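Local coordinates for LPXTG cell wall surface protein (Streptococcus gordonii, PDB 4IGB) that is anchored to the streptococcal cell wall and probably acts as a surface adhesin, this piece being its N-terminal N1 and N2 domains, at residues B[261-266]-B[416-421]; B[70-75]-B[139-144]; B[342-347]-B[396-401]. One frame throughout, in Å; residues are numbered along the deposited sequence.

Interaction 1 of 3, residues B[261-266]-B[416-421]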
loop_
_atom_site.group_PDB
_atom_site.type_symbol
_atom_site.label_atom_id
_atom_site.label_comp_id
_atom_site.label_asym_id
_atom_site.label_seq_id
_atom_site.Cartn_x
_atom_site.Cartn_y
_atom_site.Cartn_z
ATOM N N ALA B 261 -1.550 -1.340 10.610
ATOM C CA ALA B 261 -1.304 -0.713 9.322
ATOM C C ALA B 261 0.187 -0.656 9.041
ATOM O O ALA B 261 0.985 -0.334 9.925
ATOM C CB ALA B 261 -1.909 0.686 9.264
ATOM N N LEU B 262 0.541 -0.956 7.798
ATOM C CA LEU B 262 1.932 -1.056 7.359
ATOM C C LEU B 262 2.136 -0.276 6.065
ATOM O O LEU B 262 1.433 -0.514 5.066
ATOM C CB LEU B 262 2.300 -2.526 7.120
ATOM C CG LEU B 262 2.129 -3.508 8.291
ATOM C CD1 LEU B 262 1.498 -4.802 7.846
ATOM C CD2 LEU B 262 3.484 -3.804 8.934
ATOM N N ARG B 263 3.073 0.664 6.095
ATOM C CA ARG B 263 3.478 1.402 4.907
ATOM C C ARG B 263 4.830 0.871 4.440
ATOM O O ARG B 263 5.808 0.930 5.177
ATOM C CB ARG B 263 3.576 2.898 5.199
ATOM C CG ARG B 263 4.235 3.705 4.062
ATOM C CD ARG B 263 4.888 4.964 4.580
ATOM N NE ARG B 263 3.936 5.942 5.114
ATOM C CZ ARG B 263 4.304 6.960 5.889
ATOM N NH1 ARG B 263 5.588 7.099 6.226
ATOM N NH2 ARG B 263 3.405 7.833 6.329
ATOM N N SER B 264 4.864 0.307 3.237
ATOM C CA SER B 264 6.098 -0.244 2.674
ATOM C C SER B 264 7.158 0.817 2.362
ATOM O O SER B 264 6.857 1.995 2.228
ATOM C CB SER B 264 5.800 -1.054 1.401
ATOM O OG SER B 264 7.002 -1.521 0.795
ATOM N N ASN B 265 8.408 0.380 2.253
ATOM C CA ASN B 265 9.454 1.205 1.658
ATOM C C ASN B 265 9.260 1.393 0.153
ATOM O O ASN B 265 9.874 2.282 -0.448
ATOM C CB ASN B 265 10.836 0.566 1.886
ATOM C CG ASN B 265 11.324 0.734 3.302
ATOM O OD1 ASN B 265 10.945 1.688 3.978
ATOM N ND2 ASN B 265 12.173 -0.188 3.760
ATOM N N SER B 266 8.443 0.538 -0.468
ATOM C CA SER B 266 8.338 0.540 -1.935
ATOM C C SER B 266 6.898 0.402 -2.390
ATOM O O SER B 266 5.961 0.540 -1.591
ATOM C CB SER B 266 9.166 -0.598 -2.547
ATOM O OG SER B 266 8.607 -1.866 -2.222
ATOM N N HIS B 416 7.555 15.841 -0.713
ATOM C CA HIS B 416 7.870 14.639 0.026
ATOM C C HIS B 416 7.390 14.779 1.461
ATOM O O HIS B 416 7.552 15.828 2.083
ATOM C CB HIS B 416 9.369 14.376 -0.003
ATOM C CG HIS B 416 9.907 14.189 -1.382
ATOM N ND1 HIS B 416 10.079 12.947 -1.948
ATOM C CD2 HIS B 416 10.280 15.087 -2.323
ATOM C CE1 HIS B 416 10.551 13.084 -3.175
ATOM N NE2 HIS B 416 10.687 14.373 -3.427
ATOM N N VAL B 417 6.793 13.706 1.963
ATOM C CA VAL B 417 6.338 13.591 3.339
ATOM C C VAL B 417 6.797 12.192 3.745
ATOM O O VAL B 417 6.358 11.222 3.154
ATOM C CB VAL B 417 4.793 13.674 3.418
ATOM C CG1 VAL B 417 4.300 13.393 4.834
ATOM C CG2 VAL B 417 4.300 15.043 2.930
ATOM N N ASP B 418 7.710 12.096 4.714
ATOM C CA ASP B 418 8.482 10.861 4.927
ATOM C C ASP B 418 8.960 10.316 3.573
ATOM O O ASP B 418 9.583 11.048 2.818
ATOM C CB ASP B 418 7.688 9.817 5.708
ATOM C CG ASP B 418 7.397 10.252 7.129
ATOM O OD1 ASP B 418 7.989 11.261 7.577
ATOM O OD2 ASP B 418 6.591 9.578 7.805
ATOM N N ASN B 419 8.670 9.052 3.263
ATOM C CA ASN B 419 9.071 8.483 1.968
ATOM C C ASN B 419 7.972 8.579 0.904
ATOM O O ASN B 419 8.105 8.016 -0.181
ATOM C CB ASN B 419 9.526 7.018 2.119
ATOM C CG ASN B 419 8.408 6.112 2.596
ATOM O OD1 ASN B 419 7.446 6.582 3.221
ATOM N ND2 ASN B 419 8.520 4.805 2.304
ATOM N N LEU B 420 6.881 9.282 1.212
ATOM C CA LEU B 420 5.826 9.507 0.222
ATOM C C LEU B 420 6.228 10.589 -0.766
ATOM O O LEU B 420 7.096 11.410 -0.481
ATOM C CB LEU B 420 4.498 9.887 0.890
ATOM C CG LEU B 420 4.101 8.921 2.009
ATOM C CD1 LEU B 420 2.816 9.359 2.699
ATOM C CD2 LEU B 420 3.988 7.484 1.447
ATOM N N SER B 421 5.583 10.580 -1.928
ATOM C CA SER B 421 5.863 11.537 -2.973
ATOM C C SER B 421 4.566 11.993 -3.577
ATOM O O SER B 421 3.657 11.198 -3.719
ATOM C CB SER B 421 6.681 10.885 -4.083
ATOM O OG SER B 421 8.044 11.115 -3.875
HETATM O O HOH W 1 4.099 10.100 8.020
HETATM O O HOH W 2 11.247 4.285 1.038
#
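Asp418 of the second domain meets Arg263 of the first across the junction between the two. Val417 and Leu420 are the ends of a type II' beta turn, closed by the backbone hydrogen bond from Leu420 N to Val417 O. Asp418 and Asn419 sit at its two corners, and both side chains start out toward strand 261-264.

Asp418 OD2 forms a salt bridge with Arg263 NH1 at 3.1 Å. The bond is almost straight, with 172° at the hydrogen. It uses the anti lone pair of OD2 and lies in the guanidinium plane, although the carboxylate is turned 62° from that plane. One water also accepts from Arg263 NH2 and donates to OD2, at 2.6 Å from the latter. The other carboxylate oxygen, OD1, accepts from the backbone N of Ser331.

Asn419 runs alongside the arginine chain, heading the other way. Its first torsion (chi1 63°) lays the amide beside that chain, with ND2 toward Ser264 O. Its OD1 comes to 3.3 Å from Arg263 CD. Its ND2 donates to Ser264 O at 3.3 Å, in the carbonyl plane and on a lone pair. A second water bridges ND2 to Asn265 O.

Leu420 lies over one face of the guanidinium, and its CD2 is 4.0 Å from Arg263 NE. Glu288 takes that NE in a second salt bridge, and Asn221 OD1 accepts from NH1.

The chemistry is that of a polar, water-bridged domain interface. A buried arginine reaches from the N-terminal domain to the turn of the N2 domain. Two carboxylates share its charge, which probably keeps all three groups ionised. Bonds at NE, NH1 and NH2 fix the rotation of the guanidinium, while the leucine packs on its face.

Interaction 2 of 3, residues B[70-75]-B[139-144]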
loop_
_atom_site.group_PDB
_atom_site.type_symbol
_atom_site.label_atom_id
_atom_site.label_comp_id
_atom_site.label_asym_id
_atom_site.label_seq_id
_atom_site.Cartn_x
_atom_site.Cartn_y
_atom_site.Cartn_z
ATOM N N GLU B 70 -15.091 -15.110 -7.026
ATOM C CA GLU B 70 -14.195 -15.953 -7.796
ATOM C C GLU B 70 -13.343 -16.710 -6.804
ATOM O O GLU B 70 -12.635 -16.110 -5.987
ATOM C CB GLU B 70 -13.345 -15.133 -8.768
ATOM C CG GLU B 70 -12.565 -16.003 -9.784
ATOM C CD GLU B 70 -13.441 -16.600 -10.873
ATOM O OE1 GLU B 70 -14.625 -16.214 -10.992
ATOM O OE2 GLU B 70 -12.940 -17.460 -11.626
ATOM N N ASN B 71 -13.425 -18.035 -6.873
ATOM C CA ASN B 71 -12.827 -18.897 -5.861
ATOM C C ASN B 71 -11.670 -19.710 -6.388
ATOM O O ASN B 71 -11.687 -20.148 -7.536
ATOM C CB ASN B 71 -13.862 -19.865 -5.286
ATOM C CG ASN B 71 -13.441 -20.421 -3.947
ATOM O OD1 ASN B 71 -13.685 -21.591 -3.661
ATOM N ND2 ASN B 71 -12.800 -19.597 -3.118
ATOM N N PHE B 72 -10.682 -19.944 -5.532
ATOM C CA PHE B 72 -9.496 -20.690 -5.933
ATOM C C PHE B 72 -9.145 -21.738 -4.896
ATOM O O PHE B 72 -8.963 -21.432 -3.704
ATOM C CB PHE B 72 -8.302 -19.752 -6.123
ATOM C CG PHE B 72 -8.496 -18.719 -7.192
ATOM C CD1 PHE B 72 -9.221 -17.564 -6.936
ATOM C CD2 PHE B 72 -7.923 -18.888 -8.449
ATOM C CE1 PHE B 72 -9.372 -16.595 -7.920
ATOM C CE2 PHE B 72 -8.092 -17.937 -9.436
ATOM C CZ PHE B 72 -8.813 -16.784 -9.171
ATOM N N THR B 73 -9.039 -22.978 -5.343
ATOM C CA THR B 73 -8.617 -24.046 -4.453
ATOM C C THR B 73 -7.438 -24.789 -5.042
ATOM O O THR B 73 -7.098 -24.603 -6.209
ATOM C CB THR B 73 -9.766 -25.039 -4.186
ATOM O OG1 THR B 73 -10.051 -25.771 -5.382
ATOM C CG2 THR B 73 -11.033 -24.292 -3.707
ATOM N N LEU B 74 -6.819 -25.633 -4.218
ATOM C CA LEU B 74 -5.660 -26.420 -4.600
ATOM C C LEU B 74 -6.008 -27.910 -4.565
ATOM O O LEU B 74 -6.517 -28.411 -3.567
ATOM C CB LEU B 74 -4.498 -26.126 -3.642
ATOM C CG LEU B 74 -3.790 -24.794 -3.861
ATOM C CD1 LEU B 74 -2.908 -24.438 -2.678
ATOM C CD2 LEU B 74 -2.975 -24.831 -5.169
ATOM N N LYS B 75 -5.741 -28.609 -5.663
ATOM C CA LYS B 75 -5.952 -30.058 -5.740
ATOM C C LYS B 75 -4.903 -30.828 -4.946
ATOM O O LYS B 75 -3.714 -30.762 -5.261
ATOM C CB LYS B 75 -5.893 -30.517 -7.195
ATOM C CG LYS B 75 -6.885 -29.801 -8.093
ATOM C CD LYS B 75 -6.567 -30.030 -9.567
ATOM C CE LYS B 75 -7.603 -29.341 -10.442
ATOM N NZ LYS B 75 -7.187 -29.257 -11.866
ATOM N N PHE B 139 -7.857 -19.098 -1.462
ATOM C CA PHE B 139 -7.992 -17.729 -1.943
ATOM C C PHE B 139 -9.312 -17.472 -2.652
ATOM O O PHE B 139 -9.786 -18.303 -3.432
ATOM C CB PHE B 139 -6.824 -17.413 -2.898
ATOM C CG PHE B 139 -6.893 -16.049 -3.531
ATOM C CD1 PHE B 139 -6.612 -14.908 -2.791
ATOM C CD2 PHE B 139 -7.213 -15.910 -4.875
ATOM C CE1 PHE B 139 -6.649 -13.647 -3.375
ATOM C CE2 PHE B 139 -7.254 -14.643 -5.468
ATOM C CZ PHE B 139 -6.979 -13.520 -4.717
ATOM N N SER B 140 -9.900 -16.303 -2.400
ATOM C CA SER B 140 -11.096 -15.911 -3.136
ATOM C C SER B 140 -11.118 -14.414 -3.302
ATOM O O SER B 140 -10.465 -13.675 -2.548
ATOM C CB SER B 140 -12.389 -16.386 -2.440
ATOM O OG SER B 140 -12.589 -15.701 -1.209
ATOM N N ILE B 141 -11.870 -13.978 -4.305
ATOM C CA ILE B 141 -12.119 -12.568 -4.544
ATOM C C ILE B 141 -13.627 -12.332 -4.496
ATOM O O ILE B 141 -14.382 -12.970 -5.221
ATOM C CB ILE B 141 -11.596 -12.154 -5.923
ATOM C CG1 ILE B 141 -10.107 -12.478 -6.030
ATOM C CG2 ILE B 141 -11.866 -10.674 -6.181
ATOM C CD1 ILE B 141 -9.520 -12.200 -7.405
ATOM N N SER B 142 -14.061 -11.421 -3.640
ATOM C CA SER B 142 -15.479 -11.102 -3.527
ATOM C C SER B 142 -15.650 -9.878 -2.668
ATOM O O SER B 142 -14.708 -9.414 -2.021
ATOM C CB SER B 142 -16.234 -12.230 -2.841
ATOM O OG SER B 142 -16.031 -12.148 -1.439
ATOM N N GLU B 143 -16.872 -9.364 -2.630
ATOM C CA GLU B 143 -17.161 -8.307 -1.685
ATOM C C GLU B 143 -18.168 -8.759 -0.636
ATOM O O GLU B 143 -18.947 -7.962 -0.143
ATOM C CB GLU B 143 -17.577 -7.022 -2.407
ATOM C CG GLU B 143 -16.434 -6.424 -3.224
ATOM C CD GLU B 143 -16.834 -5.193 -4.021
ATOM O OE1 GLU B 143 -16.167 -4.157 -3.886
ATOM O OE2 GLU B 143 -17.801 -5.263 -4.804
ATOM N N LEU B 144 -18.138 -10.042 -0.284
ATOM C CA LEU B 144 -19.013 -10.545 0.781
ATOM C C LEU B 144 -18.783 -9.821 2.106
ATOM O O LEU B 144 -19.724 -9.608 2.865
ATOM C CB LEU B 144 -18.801 -12.038 1.046
ATOM C CG LEU B 144 -19.057 -13.122 0.006
ATOM C CD1 LEU B 144 -19.302 -14.442 0.731
ATOM C CD2 LEU B 144 -20.222 -12.759 -0.903
#
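Glu70 pairs with Ile141 where strands 68-75 and 135-142 run antiparallel in one sheet of the N-terminal domain. The axes of the short strand segments approach to 4.8 Å and run almost exactly antiparallel. Glu70 and Ile141 form a hydrogen-bonded pair. Glu70 N donates to Ile141 O at 2.9 Å, and Ile141 N returns a bond to Glu70 O at 2.8 Å. Glu70 O also receives a CA-H...O contact from Ser140 CA at 3.2 Å. The glutamate carboxylate turns away from this strand, and its OE2 accepts from Gln49 NE2.

Asn71 faces Ser140 in a non-hydrogen-bonded pair. Both side chains leave by the same face of the sheet. The asparagine amide leans across, with ND2 3.3 Å from Ser140 CB. Its ND2 donates to Glu137 OE2, two residues before Phe139.

Phe72 and Phe139 form the next hydrogen-bonded pair. Phe72 N donates to Phe139 O at 2.8 Å, while the return bond from Phe139 N to Phe72 O is weak. The two rings project together from the same face, with centroids 5.3 Å apart and planes inclined at 46°. Different first torsions, chi1 -61° at Phe72 and 177° at Phe139, bring them alongside each other. Phe72 CD1 comes to the edge of the Phe139 ring, 3.3 Å from CD2. Ile141 CD1 adds a looser apolar contact with Phe72 CE1.

The strands are neighbours in a six-stranded antiparallel sheet. Strand 47-53 flanks the first, and strand 149-153 flanks the second. Leu90, Leu92 and Phe94 of strand 84-100 pack on Phe72, Phe139 and Ile141, respectively. Phe111 of strand 103-118 meets the Phe139 ring edge-to-face. The face carrying Phe72, Phe139 and Ile141 thus packs on a second sheet, as in a beta-sandwich.

Interaction 3 of 3, residues B[342-347]-B[396-401]; sequences RLDYKE and ATNKKV
Asp344 pairs with Ala396 where antiparallel strands 343-352 and 389-397 of the adhesin-like N2 domain meet, and an Asx turn at Asn398 follows the second strand. Arg342, Ala396 and Asn398 have the most surface buried by the contact.

Arg342 comes just before its strand and packs against the 3-10 segment 399-401. Its CG lies 3.6 Å from Lys400 O, with Val401 CA almost as near. The arginine chain bends at chi3 (-72°), and its NH1 donates to Glu407 O, while NH2 makes a salt bridge with Asp340. Leu431 of strand 427-432 touches both Arg342 and Val401. Arg342 O accepts from Asn398 N at 2.9 Å and from Thr397 CA in a CA-H...O contact.

Ala396 is held to Asp344 by two backbone bonds. Asp344 N donates to Ala396 O at 2.8 Å, and Ala396 N donates to Asp344 O at 3.0 Å. The methyl of Ala396 rests against Lys346 CD, at 3.9 Å. Leu343 and Thr397, the non-hydrogen-bonded pair between this pair and the Arg342-Asn398 bond, touch through CD2 and CG2; Leu343 also touches Val311 and Tyr313 of strand 310-317.

Asn398 uses both ends of its amide. Its OD1 accepts from Lys400 N, which makes the Asx turn and helps lead the chain into the 3-10 segment. Its ND2 donates to Glu341 O and, across the contact, to Asp344. The aspartate and asparagine side chains are nearly perpendicular, and the carboxylate and amide planes are 47° apart. Asn398 ND2 lies 3.0 Å from Asp344 OD1, above the carboxylate plane, while OD1 stays near the plane of the amide.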
loop_
_atom_site.group_PDB
_atom_site.type_symbol
_atom_site.label_atom_id
_atom_site.label_comp_id
_atom_site.label_asym_id
_atom_site.label_seq_id
_atom_site.Cartn_x
_atom_site.Cartn_y
_atom_site.Cartn_z
ATOM N N ARG B 342 18.118 26.305 -18.767
ATOM C CA ARG B 342 18.068 27.644 -19.345
ATOM C C ARG B 342 17.666 28.703 -18.315
ATOM O O ARG B 342 17.520 29.884 -18.653
ATOM C CB ARG B 342 17.117 27.667 -20.542
ATOM C CG ARG B 342 17.628 26.833 -21.706
ATOM C CD ARG B 342 16.552 26.619 -22.736
ATOM N NE ARG B 342 15.519 25.696 -22.280
ATOM C CZ ARG B 342 14.515 25.300 -23.046
ATOM N NH1 ARG B 342 14.421 25.763 -24.283
ATOM N NH2 ARG B 342 13.611 24.448 -22.585
ATOM N N LEU B 343 17.487 28.272 -17.065
ATOM C CA LEU B 343 17.104 29.171 -15.984
ATOM C C LEU B 343 18.172 29.236 -14.907
ATOM O O LEU B 343 18.780 28.222 -14.565
ATOM C CB LEU B 343 15.801 28.704 -15.334
ATOM C CG LEU B 343 14.485 28.746 -16.110
ATOM C CD1 LEU B 343 13.364 28.162 -15.227
ATOM C CD2 LEU B 343 14.132 30.163 -16.583
ATOM N N ASP B 344 18.391 30.431 -14.369
ATOM C CA ASP B 344 19.157 30.578 -13.140
ATOM C C ASP B 344 18.203 30.775 -11.951
ATOM O O ASP B 344 17.349 31.667 -11.970
ATOM C CB ASP B 344 20.091 31.787 -13.220
ATOM C CG ASP B 344 21.170 31.635 -14.282
ATOM O OD1 ASP B 344 21.524 30.481 -14.623
ATOM O OD2 ASP B 344 21.654 32.681 -14.775
ATOM N N TYR B 345 18.366 29.961 -10.916
ATOM C CA TYR B 345 17.630 30.141 -9.672
ATOM C C TYR B 345 18.105 31.399 -8.955
ATOM O O TYR B 345 19.298 31.568 -8.726
ATOM C CB TYR B 345 17.818 28.929 -8.758
ATOM C CG TYR B 345 17.386 29.171 -7.322
ATOM C CD1 TYR B 345 16.037 29.244 -6.984
ATOM C CD2 TYR B 345 18.325 29.338 -6.311
ATOM C CE1 TYR B 345 15.635 29.475 -5.671
ATOM C CE2 TYR B 345 17.937 29.568 -5.000
ATOM C CZ TYR B 345 16.589 29.633 -4.684
ATOM O OH TYR B 345 16.202 29.862 -3.383
ATOM N N LYS B 346 17.173 32.270 -8.583
ATOM C CA LYS B 346 17.528 33.505 -7.877
ATOM C C LYS B 346 17.304 33.437 -6.363
ATOM O O LYS B 346 18.243 33.606 -5.586
ATOM C CB LYS B 346 16.796 34.706 -8.484
ATOM C CG LYS B 346 17.298 35.045 -9.875
ATOM C CD LYS B 346 16.345 35.975 -10.608
ATOM C CE LYS B 346 16.169 37.327 -9.917
ATOM N NZ LYS B 346 15.392 38.234 -10.807
ATOM N N GLU B 347 16.066 33.184 -5.946
ATOM C CA GLU B 347 15.741 33.084 -4.525
ATOM C C GLU B 347 14.324 32.578 -4.411
ATOM O O GLU B 347 13.636 32.442 -5.419
ATOM C CB GLU B 347 15.819 34.460 -3.873
ATOM C CG GLU B 347 14.871 35.437 -4.535
ATOM C CD GLU B 347 14.967 36.842 -3.972
ATOM O OE1 GLU B 347 15.943 37.542 -4.289
ATOM O OE2 GLU B 347 14.061 37.250 -3.224
ATOM N N ALA B 396 15.428 33.395 -13.501
ATOM C CA ALA B 396 15.503 34.168 -14.738
ATOM C C ALA B 396 16.300 33.404 -15.790
ATOM O O ALA B 396 17.293 32.772 -15.475
ATOM C CB ALA B 396 16.108 35.548 -14.482
ATOM N N THR B 397 15.849 33.457 -17.036
ATOM C CA THR B 397 16.561 32.797 -18.118
ATOM C C THR B 397 18.010 33.268 -18.169
ATOM O O THR B 397 18.321 34.393 -17.769
ATOM C CB THR B 397 15.887 33.061 -19.466
ATOM O OG1 THR B 397 15.856 34.476 -19.714
ATOM C CG2 THR B 397 14.466 32.530 -19.442
ATOM N N ASN B 398 18.897 32.383 -18.621
ATOM C CA ASN B 398 20.306 32.722 -18.816
ATOM C C ASN B 398 20.638 32.685 -20.303
ATOM O O ASN B 398 19.749 32.536 -21.139
ATOM C CB ASN B 398 21.214 31.778 -18.029
ATOM C CG ASN B 398 21.002 30.328 -18.407
ATOM O OD1 ASN B 398 20.913 29.992 -19.586
ATOM N ND2 ASN B 398 20.880 29.464 -17.403
ATOM N N LYS B 399 21.913 32.829 -20.635
ATOM C CA LYS B 399 22.324 32.865 -22.035
ATOM C C LYS B 399 21.881 31.629 -22.818
ATOM O O LYS B 399 21.580 31.718 -24.011
ATOM C CB LYS B 399 23.838 33.053 -22.140
ATOM C CG LYS B 399 24.279 34.492 -21.974
ATOM C CD LYS B 399 23.782 35.326 -23.138
ATOM C CE LYS B 399 23.850 36.818 -22.834
ATOM N NZ LYS B 399 25.175 37.235 -22.294
ATOM N N LYS B 400 21.821 30.482 -22.145
ATOM C CA LYS B 400 21.523 29.223 -22.828
ATOM C C LYS B 400 20.122 29.161 -23.408
ATOM O O LYS B 400 19.827 28.283 -24.221
ATOM C CB LYS B 400 21.728 28.030 -21.906
ATOM C CG LYS B 400 23.049 28.016 -21.187
ATOM C CD LYS B 400 23.285 26.646 -20.568
ATOM C CE LYS B 400 24.025 26.766 -19.253
ATOM N NZ LYS B 400 24.472 25.436 -18.761
ATOM N N VAL B 401 19.254 30.081 -22.999
ATOM C CA VAL B 401 17.891 30.076 -23.521
ATOM C C VAL B 401 17.938 30.376 -25.009
ATOM O O VAL B 401 17.115 29.888 -25.782
ATOM C CB VAL B 401 16.976 31.113 -22.815
ATOM C CG1 VAL B 401 17.415 32.531 -23.140
ATOM C CG2 VAL B 401 15.527 30.908 -23.226
#

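The three contacts differ in kind as well as in place. Interaction 2 is a buried strand pair within the N-terminal domain, held by backbone bonds and aromatic packing. Interaction 3 is also a strand pairing, but it lies in the N2 domain, is partly exposed, and adds a turn and a hydrogen bond from a side-chain amide to a carboxylate. Interaction 1 joins those two domains and relies on charge, an asparagine and water instead of strand pairing. It lies near the middle of the chain, with the others on opposite sides of that centre and their centres 59 Å apart. Interactions 1 and 3 reach the same N2 sheet, through consecutive strands 409-417 and 389-397.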